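Local coordinates for protein mandalate racemase/muconate lactonizing enzyme (Unidentified, PDB 4E4U) that probably catalyses abstraction of a proton next to a substrate carboxylate, as members of the mandelate racemase/muconate lactonizing enzyme family of the enolase superfamily do, at residues E150-N155 against E196-K201; D185-F190 against I218-R223; L230-P235 against A245-H250. All coordinates share one frame; numbering follows the deposited sequence.

How the contacts relate
The three contacts follow the barrel domain from helix to helix and then inward. Contacts 1 and 2 share helix 181-198: its C-terminal end packs on helix 145-158 in contact 1, and an earlier part meets helix 214-224 in contact 2, the centres lying about 19 Å apart without touching. Contact 3 joins strand 231-233, which follows helix 214-224, to helix 241-249. Its centre is about 13 Å from that of contact 2, and the two touch, Lys222 NZ lying 3.0 Å from His250 O and Leu220 packing on Phe232. Contact 1, about 24 Å from contact 3 between centres, holds Cys151, Glu154 and Asn155 of the dimercaptobutanediol pocket, whose ligand probably comes from the crystallisation liquor.

Contact 1 of 3, residues E150-N155 against E196-K201; sequences ECAAEN and EAVGSK
Across 150-155 and 196-201 the closest approach is between Ala152 and Val198, on two neighbouring outer helices of the enolase-type barrel, helix 145-158 and the C-terminal end of helix 181-198. Val198 CG1 lies 3.6 Å from Ala152 CB and 4.0 Å from Ala152 O, so one methyl branch fits against both the side chain and the backbone of the alanine. CG1 stands beside the backbone N of Val198 and anti to its carbonyl carbon (chi1 -54°), which turns this branch to the neighbouring helix. One residue on from Ala152 and one back from Val198, Ala153 CB meets Ala197 CB at 4.3 Å. The small methyls let the backbones come near, with Ala153 CA and Ala197 CA 5.6 Å apart. The side chains that meet are all apolar, and no hydrogen bond crosses between the segments.

Ala149 and Val156 of helix 145-158 extend the packing, touching Ala197 and Val198 respectively. After Val198 the chain leaves the helix through a type II' turn, closed by Lys201 N bonding to Val198 O at 3.0 Å. Cys151 SG is covalently linked to S4 of a dimercaptobutanediol, probably from the crystallisation liquor, whose O2 is hydrogen-bonded to Asn155 OD1.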
# COMPACT_ATOMS: atom_id res chain seq x y z
N GLU A 150 -36.15 -26.68 -15.36
CA GLU A 150 -36.46 -27.83 -16.21
C GLU A 150 -35.41 -27.98 -17.31
O GLU A 150 -34.94 -29.08 -17.59
CB GLU A 150 -37.85 -27.66 -16.83
CG GLU A 150 -38.23 -28.72 -17.85
CD GLU A 150 -39.60 -28.49 -18.45
OE1 GLU A 150 -39.84 -27.40 -19.00
OE2 GLU A 150 -40.43 -29.42 -18.37
N CYS A 151 -35.04 -26.86 -17.91
CA CYS A 151 -34.03 -26.85 -18.95
C CYS A 151 -32.67 -27.30 -18.40
O CYS A 151 -31.95 -28.07 -19.04
CB CYS A 151 -33.93 -25.45 -19.56
SG CYS A 151 -32.69 -25.24 -20.84
N ALA A 152 -32.32 -26.82 -17.21
CA ALA A 152 -31.08 -27.23 -16.57
C ALA A 152 -31.05 -28.75 -16.37
O ALA A 152 -30.04 -29.40 -16.63
CB ALA A 152 -30.89 -26.52 -15.25
N ALA A 153 -32.16 -29.30 -15.89
CA ALA A 153 -32.25 -30.74 -15.66
C ALA A 153 -32.06 -31.52 -16.97
O ALA A 153 -31.40 -32.56 -16.97
CB ALA A 153 -33.58 -31.09 -15.01
N GLU A 154 -32.62 -31.02 -18.06
CA GLU A 154 -32.43 -31.68 -19.36
C GLU A 154 -30.98 -31.60 -19.82
O GLU A 154 -30.45 -32.56 -20.37
CB GLU A 154 -33.38 -31.12 -20.41
CG GLU A 154 -34.85 -31.43 -20.17
CD GLU A 154 -35.11 -32.92 -20.03
OE1 GLU A 154 -34.53 -33.71 -20.80
OE2 GLU A 154 -35.89 -33.30 -19.13
N ASN A 155 -30.34 -30.46 -19.58
CA ASN A 155 -28.93 -30.32 -19.92
C ASN A 155 -28.05 -31.29 -19.12
O ASN A 155 -27.09 -31.84 -19.65
CB ASN A 155 -28.47 -28.87 -19.78
CG ASN A 155 -28.80 -28.04 -21.01
OD1 ASN A 155 -28.50 -28.44 -22.13
ND2 ASN A 155 -29.42 -26.89 -20.80
N GLU A 196 -32.01 -26.85 -7.14
CA GLU A 196 -32.89 -27.97 -6.80
C GLU A 196 -32.94 -28.98 -7.95
O GLU A 196 -32.95 -30.19 -7.72
CB GLU A 196 -34.31 -27.47 -6.50
CG GLU A 196 -35.32 -28.58 -6.21
CD GLU A 196 -36.75 -28.08 -5.99
OE1 GLU A 196 -37.14 -27.06 -6.61
OE2 GLU A 196 -37.48 -28.71 -5.19
N ALA A 197 -32.95 -28.47 -9.17
CA ALA A 197 -33.07 -29.33 -10.35
C ALA A 197 -31.79 -30.10 -10.68
O ALA A 197 -31.87 -31.22 -11.18
CB ALA A 197 -33.52 -28.50 -11.55
N VAL A 198 -30.63 -29.51 -10.43
CA VAL A 198 -29.37 -30.14 -10.82
C VAL A 198 -28.60 -30.77 -9.67
O VAL A 198 -27.68 -31.56 -9.89
CB VAL A 198 -28.43 -29.17 -11.60
CG1 VAL A 198 -29.16 -28.57 -12.79
CG2 VAL A 198 -27.87 -28.07 -10.68
N GLY A 199 -28.95 -30.40 -8.44
CA GLY A 199 -28.22 -30.87 -7.27
C GLY A 199 -26.73 -30.57 -7.40
O GLY A 199 -26.34 -29.47 -7.77
N SER A 200 -25.89 -31.57 -7.12
CA SER A 200 -24.45 -31.40 -7.24
C SER A 200 -23.91 -31.89 -8.58
O SER A 200 -22.70 -32.03 -8.75
CB SER A 200 -23.74 -32.08 -6.08
OG SER A 200 -24.02 -31.41 -4.87
N LYS A 201 -24.81 -32.14 -9.53
CA LYS A 201 -24.39 -32.65 -10.83
C LYS A 201 -23.90 -31.56 -11.78
O LYS A 201 -23.19 -31.84 -12.74
CB LYS A 201 -25.51 -33.45 -11.49
CG LYS A 201 -25.87 -34.69 -10.71
CD LYS A 201 -24.65 -35.57 -10.47
CE LYS A 201 -25.04 -36.93 -9.90
NZ LYS A 201 -23.86 -37.83 -9.76

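Contact 2 of 3, residues D185-F190 against I218-R223; sequences DRCELF and IRLAKR
Arg223 reaches from helix 214-224 to two acids of helix 181-198, joining two successive outer helices of the barrel. The short helical segments run roughly parallel, 32° apart, with 9.9 Å between their axes.

The charged part is a salt-bridge network in which a single nitrogen, Arg223 NH1, serves both acids. Its bond to Asp185 OD1 is 2.9 Å long and fairly straight (159°); the acceptor lies near the guanidinium plane, at its edge, and uses its anti lone pair. The bond from Arg223 NH1 to Glu188 OE1 is weak, at 3.1 Å, and the Glu188 carboxylate stands nearly perpendicular to the guanidinium. A water bridges the first pair, donating to Asp185 OD1 and accepting from Arg223 NH2.

Alongside these bonds, Glu188 OE1 lies 3.5 Å from Arg223 CG, its carboxylate resting against the arginine's aliphatic stem. That stem is extended from CG to NE, which carries the guanidinium along to Asp185. The apolar part is smaller and more deeply buried: Leu220 CD1 packs on Cys187 CB at 3.6 Å, and Phe206 of strand 203-206 touches both residues.

Each charged group has a further partner. Glu188 OE2 pairs with Lys226, Arg223 NH2 with Asp228 of a neighbouring subunit, and Asp185 OD2 accepts a hydrogen bond from Ser200 of that same subunit. With Arg223 and Lys226 so close, Asp185 and Glu188 are probably ionised, and the network ties helix pairing within the chain to assembly of the oligomer.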
# COMPACT_ATOMS: atom_id res chain seq x y z
N ASP A 185 -34.59 -10.63 -5.61
CA ASP A 185 -35.37 -11.81 -5.23
C ASP A 185 -35.42 -12.83 -6.36
O ASP A 185 -35.29 -14.03 -6.14
CB ASP A 185 -36.81 -11.42 -4.88
CG ASP A 185 -36.94 -10.74 -3.52
OD1 ASP A 185 -35.98 -10.75 -2.73
OD2 ASP A 185 -38.04 -10.20 -3.25
N ARG A 186 -35.62 -12.34 -7.58
CA ARG A 186 -35.72 -13.22 -8.74
C ARG A 186 -34.39 -13.92 -9.00
O ARG A 186 -34.36 -15.11 -9.33
CB ARG A 186 -36.16 -12.43 -9.98
CG ARG A 186 -36.28 -13.28 -11.23
CD ARG A 186 -36.81 -12.45 -12.38
NE ARG A 186 -35.81 -11.49 -12.85
CZ ARG A 186 -36.09 -10.30 -13.37
NH1 ARG A 186 -37.35 -9.88 -13.47
NH2 ARG A 186 -35.11 -9.52 -13.78
N CYS A 187 -33.29 -13.20 -8.84
CA CYS A 187 -31.96 -13.79 -9.04
C CYS A 187 -31.74 -14.95 -8.08
O CYS A 187 -31.27 -16.02 -8.47
CB CYS A 187 -30.86 -12.75 -8.83
SG CYS A 187 -30.78 -11.48 -10.11
N GLU A 188 -32.12 -14.73 -6.83
CA GLU A 188 -32.00 -15.74 -5.79
C GLU A 188 -32.90 -16.94 -6.11
O GLU A 188 -32.48 -18.10 -5.95
CB GLU A 188 -32.39 -15.13 -4.45
CG GLU A 188 -31.58 -15.64 -3.29
CD GLU A 188 -32.00 -15.02 -1.97
OE1 GLU A 188 -32.26 -13.79 -1.90
OE2 GLU A 188 -32.05 -15.78 -0.99
N LEU A 189 -34.12 -16.67 -6.56
CA LEU A 189 -35.09 -17.72 -6.87
C LEU A 189 -34.63 -18.59 -8.04
O LEU A 189 -34.81 -19.81 -8.01
CB LEU A 189 -36.47 -17.13 -7.15
CG LEU A 189 -37.57 -18.16 -7.37
CD1 LEU A 189 -37.71 -19.07 -6.16
CD2 LEU A 189 -38.89 -17.48 -7.68
N PHE A 190 -34.05 -17.98 -9.07
CA PHE A 190 -33.48 -18.75 -10.17
C PHE A 190 -32.42 -19.71 -9.66
O PHE A 190 -32.41 -20.89 -10.01
CB PHE A 190 -32.88 -17.84 -11.24
CG PHE A 190 -33.81 -17.55 -12.38
CD1 PHE A 190 -34.89 -16.69 -12.22
CD2 PHE A 190 -33.58 -18.11 -13.63
CE1 PHE A 190 -35.74 -16.40 -13.28
CE2 PHE A 190 -34.43 -17.84 -14.69
CZ PHE A 190 -35.51 -16.98 -14.52
N ILE A 218 -22.45 -6.41 -4.90
CA ILE A 218 -22.14 -6.97 -3.59
C ILE A 218 -23.41 -7.42 -2.86
O ILE A 218 -23.45 -8.52 -2.28
CB ILE A 218 -21.29 -5.98 -2.76
CG1 ILE A 218 -19.89 -5.89 -3.37
CG2 ILE A 218 -21.23 -6.39 -1.28
CD1 ILE A 218 -19.08 -4.71 -2.87
N ARG A 219 -24.46 -6.60 -2.89
CA ARG A 219 -25.76 -7.00 -2.32
C ARG A 219 -26.25 -8.31 -2.95
O ARG A 219 -26.71 -9.21 -2.26
CB ARG A 219 -26.81 -5.90 -2.50
CG ARG A 219 -26.64 -4.73 -1.54
CD ARG A 219 -27.68 -3.66 -1.80
NE ARG A 219 -29.04 -4.11 -1.53
CZ ARG A 219 -30.13 -3.50 -1.98
NH1 ARG A 219 -30.03 -2.40 -2.73
NH2 ARG A 219 -31.33 -3.97 -1.68
N LEU A 220 -26.11 -8.41 -4.27
CA LEU A 220 -26.54 -9.61 -4.98
C LEU A 220 -25.69 -10.81 -4.59
O LEU A 220 -26.20 -11.89 -4.30
CB LEU A 220 -26.50 -9.39 -6.49
CG LEU A 220 -26.84 -10.63 -7.34
CD1 LEU A 220 -28.20 -11.22 -6.96
CD2 LEU A 220 -26.79 -10.28 -8.83
N ALA A 221 -24.37 -10.63 -4.56
CA ALA A 221 -23.47 -11.72 -4.21
C ALA A 221 -23.81 -12.33 -2.85
O ALA A 221 -23.80 -13.55 -2.69
CB ALA A 221 -22.02 -11.26 -4.25
N LYS A 222 -24.12 -11.49 -1.86
CA LYS A 222 -24.43 -12.02 -0.53
C LYS A 222 -25.64 -12.95 -0.56
O LYS A 222 -25.67 -13.94 0.16
CB LYS A 222 -24.63 -10.90 0.50
CG LYS A 222 -23.43 -9.98 0.72
CD LYS A 222 -22.07 -10.64 0.50
CE LYS A 222 -21.56 -11.37 1.73
NZ LYS A 222 -20.16 -11.85 1.51
N ARG A 223 -26.60 -12.65 -1.43
CA ARG A 223 -27.78 -13.49 -1.60
C ARG A 223 -27.49 -14.80 -2.32
O ARG A 223 -28.15 -15.81 -2.07
CB ARG A 223 -28.85 -12.74 -2.37
CG ARG A 223 -29.52 -11.64 -1.59
CD ARG A 223 -30.30 -10.77 -2.54
NE ARG A 223 -31.11 -9.73 -1.90
CZ ARG A 223 -32.43 -9.77 -1.81
NH1 ARG A 223 -33.11 -10.82 -2.27
NH2 ARG A 223 -33.08 -8.75 -1.26
O HOH W 1 -35.84 -9.09 -0.50

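Contact 3 of 3, residues L230-P235 against A245-H250; sequences LWFEEP and AQVAKH
Val247, which has the most surface buried here, packs on Pro235 and Phe232, pointing from helix 241-249 to the end of strand 231-233 and the loop that follows. Together with strand 255-257 these elements form one beta-alpha-beta unit of the barrel. A single methyl does the touching: Val247 CG1 lies 4.1 Å from Pro235 CB and 4.1 Å from Phe232 CE2. With CG1 anti to the backbone N (chi1 -178°), this branch is directed to the junction of proline and aromatic ring.

Pro235 meets the same methyl through the CB and CG side of its ring. Pro235 CB also lies over one face of the Phe232 ring, 3.7 Å above its plane and displaced to the rim, so that the two residues present a joint apolar surface. Ala217 of helix 214-224 touches both Pro235 and Val247, and Ala221 of that helix packs on Phe232.

Phe232 points its ring outward to the helices, whereas its neighbours Trp231 and Glu233 lie on the other side of the strand. There Trp231 NE1 donates to Glu233 OE1 at 2.9 Å, with the acceptor tilted out of the indole plane; the same oxygen also forms a salt bridge with Lys164 and a hydrogen bond with Gln280. The strand thus separates two chemistries: a polar network inside the barrel and, against helix 241-249, buried carbon groups held by dispersion and exclusion of water.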
# COMPACT_ATOMS: atom_id res chain seq x y z
N LEU A 230 -20.36 -21.41 -9.23
CA LEU A 230 -18.97 -21.48 -9.66
C LEU A 230 -18.43 -20.09 -10.02
O LEU A 230 -17.26 -19.80 -9.80
CB LEU A 230 -18.83 -22.46 -10.83
CG LEU A 230 -17.52 -22.49 -11.63
CD1 LEU A 230 -16.29 -22.66 -10.76
CD2 LEU A 230 -17.56 -23.59 -12.68
N TRP A 231 -19.27 -19.23 -10.58
CA TRP A 231 -18.85 -17.85 -10.77
C TRP A 231 -19.98 -16.85 -10.84
O TRP A 231 -21.14 -17.22 -11.04
CB TRP A 231 -17.93 -17.69 -11.99
CG TRP A 231 -18.54 -17.81 -13.37
CD1 TRP A 231 -19.55 -17.06 -13.90
CD2 TRP A 231 -18.09 -18.67 -14.42
NE1 TRP A 231 -19.78 -17.43 -15.22
CE2 TRP A 231 -18.88 -18.41 -15.56
CE3 TRP A 231 -17.08 -19.64 -14.51
CZ2 TRP A 231 -18.71 -19.09 -16.76
CZ3 TRP A 231 -16.91 -20.31 -15.70
CH2 TRP A 231 -17.71 -20.04 -16.81
N PHE A 232 -19.59 -15.60 -10.66
CA PHE A 232 -20.45 -14.42 -10.79
C PHE A 232 -19.79 -13.64 -11.92
O PHE A 232 -18.67 -13.12 -11.76
CB PHE A 232 -20.41 -13.68 -9.45
CG PHE A 232 -21.28 -12.44 -9.37
CD1 PHE A 232 -22.21 -12.09 -10.34
CD2 PHE A 232 -21.14 -11.60 -8.26
CE1 PHE A 232 -22.99 -10.94 -10.19
CE2 PHE A 232 -21.91 -10.46 -8.13
CZ PHE A 232 -22.84 -10.13 -9.09
N GLU A 233 -20.44 -13.61 -13.08
CA GLU A 233 -19.87 -13.09 -14.32
C GLU A 233 -20.09 -11.59 -14.46
O GLU A 233 -21.18 -11.11 -14.15
CB GLU A 233 -20.54 -13.81 -15.50
CG GLU A 233 -20.01 -13.45 -16.88
CD GLU A 233 -20.29 -14.54 -17.90
OE1 GLU A 233 -20.38 -15.72 -17.52
OE2 GLU A 233 -20.39 -14.22 -19.10
N GLU A 234 -19.08 -10.87 -14.95
CA GLU A 234 -19.23 -9.44 -15.26
C GLU A 234 -20.14 -8.70 -14.29
O GLU A 234 -21.20 -8.19 -14.68
CB GLU A 234 -19.77 -9.25 -16.69
CG GLU A 234 -18.82 -9.65 -17.80
CD GLU A 234 -19.07 -8.84 -19.05
OE1 GLU A 234 -20.22 -8.87 -19.55
OE2 GLU A 234 -18.16 -8.12 -19.51
N PRO A 235 -19.76 -8.63 -13.01
CA PRO A 235 -20.69 -8.02 -12.06
C PRO A 235 -20.90 -6.53 -12.29
O PRO A 235 -21.94 -6.01 -11.92
CB PRO A 235 -20.03 -8.28 -10.70
CG PRO A 235 -18.59 -8.60 -11.02
CD PRO A 235 -18.62 -9.28 -12.34
N ALA A 245 -12.77 -5.37 -8.70
CA ALA A 245 -12.02 -5.94 -7.58
C ALA A 245 -12.73 -5.73 -6.24
O ALA A 245 -12.63 -6.56 -5.34
CB ALA A 245 -10.61 -5.40 -7.52
N GLN A 246 -13.44 -4.62 -6.10
CA GLN A 246 -14.22 -4.37 -4.90
C GLN A 246 -15.27 -5.46 -4.69
O GLN A 246 -15.51 -5.90 -3.56
CB GLN A 246 -14.86 -3.00 -4.95
CG GLN A 246 -13.93 -1.89 -4.48
CD GLN A 246 -13.43 -2.12 -3.06
OE1 GLN A 246 -14.21 -2.41 -2.15
NE2 GLN A 246 -12.11 -2.01 -2.87
N VAL A 247 -15.89 -5.91 -5.78
CA VAL A 247 -16.88 -6.98 -5.70
C VAL A 247 -16.17 -8.27 -5.26
O VAL A 247 -16.61 -8.96 -4.32
CB VAL A 247 -17.64 -7.19 -7.02
CG1 VAL A 247 -18.68 -8.29 -6.85
CG2 VAL A 247 -18.30 -5.90 -7.46
N ALA A 248 -15.05 -8.59 -5.89
CA ALA A 248 -14.31 -9.80 -5.55
C ALA A 248 -13.90 -9.83 -4.08
O ALA A 248 -13.94 -10.87 -3.43
CB ALA A 248 -13.08 -9.94 -6.45
N LYS A 249 -13.51 -8.67 -3.55
CA LYS A 249 -13.09 -8.59 -2.15
C LYS A 249 -14.22 -8.90 -1.18
O LYS A 249 -13.97 -9.35 -0.06
CB LYS A 249 -12.53 -7.19 -1.86
CG LYS A 249 -11.16 -6.96 -2.47
CD LYS A 249 -10.76 -5.50 -2.39
CE LYS A 249 -9.53 -5.24 -3.26
NZ LYS A 249 -9.23 -3.79 -3.41
N HIS A 250 -15.46 -8.67 -1.61
CA HIS A 250 -16.61 -8.76 -0.71
C HIS A 250 -17.47 -9.99 -0.92
O HIS A 250 -18.55 -10.09 -0.33
CB HIS A 250 -17.47 -7.49 -0.84
CG HIS A 250 -16.92 -6.33 -0.08
ND1 HIS A 250 -17.24 -6.09 1.24
CD2 HIS A 250 -16.07 -5.34 -0.44
CE1 HIS A 250 -16.61 -5.01 1.66
NE2 HIS A 250 -15.89 -4.54 0.66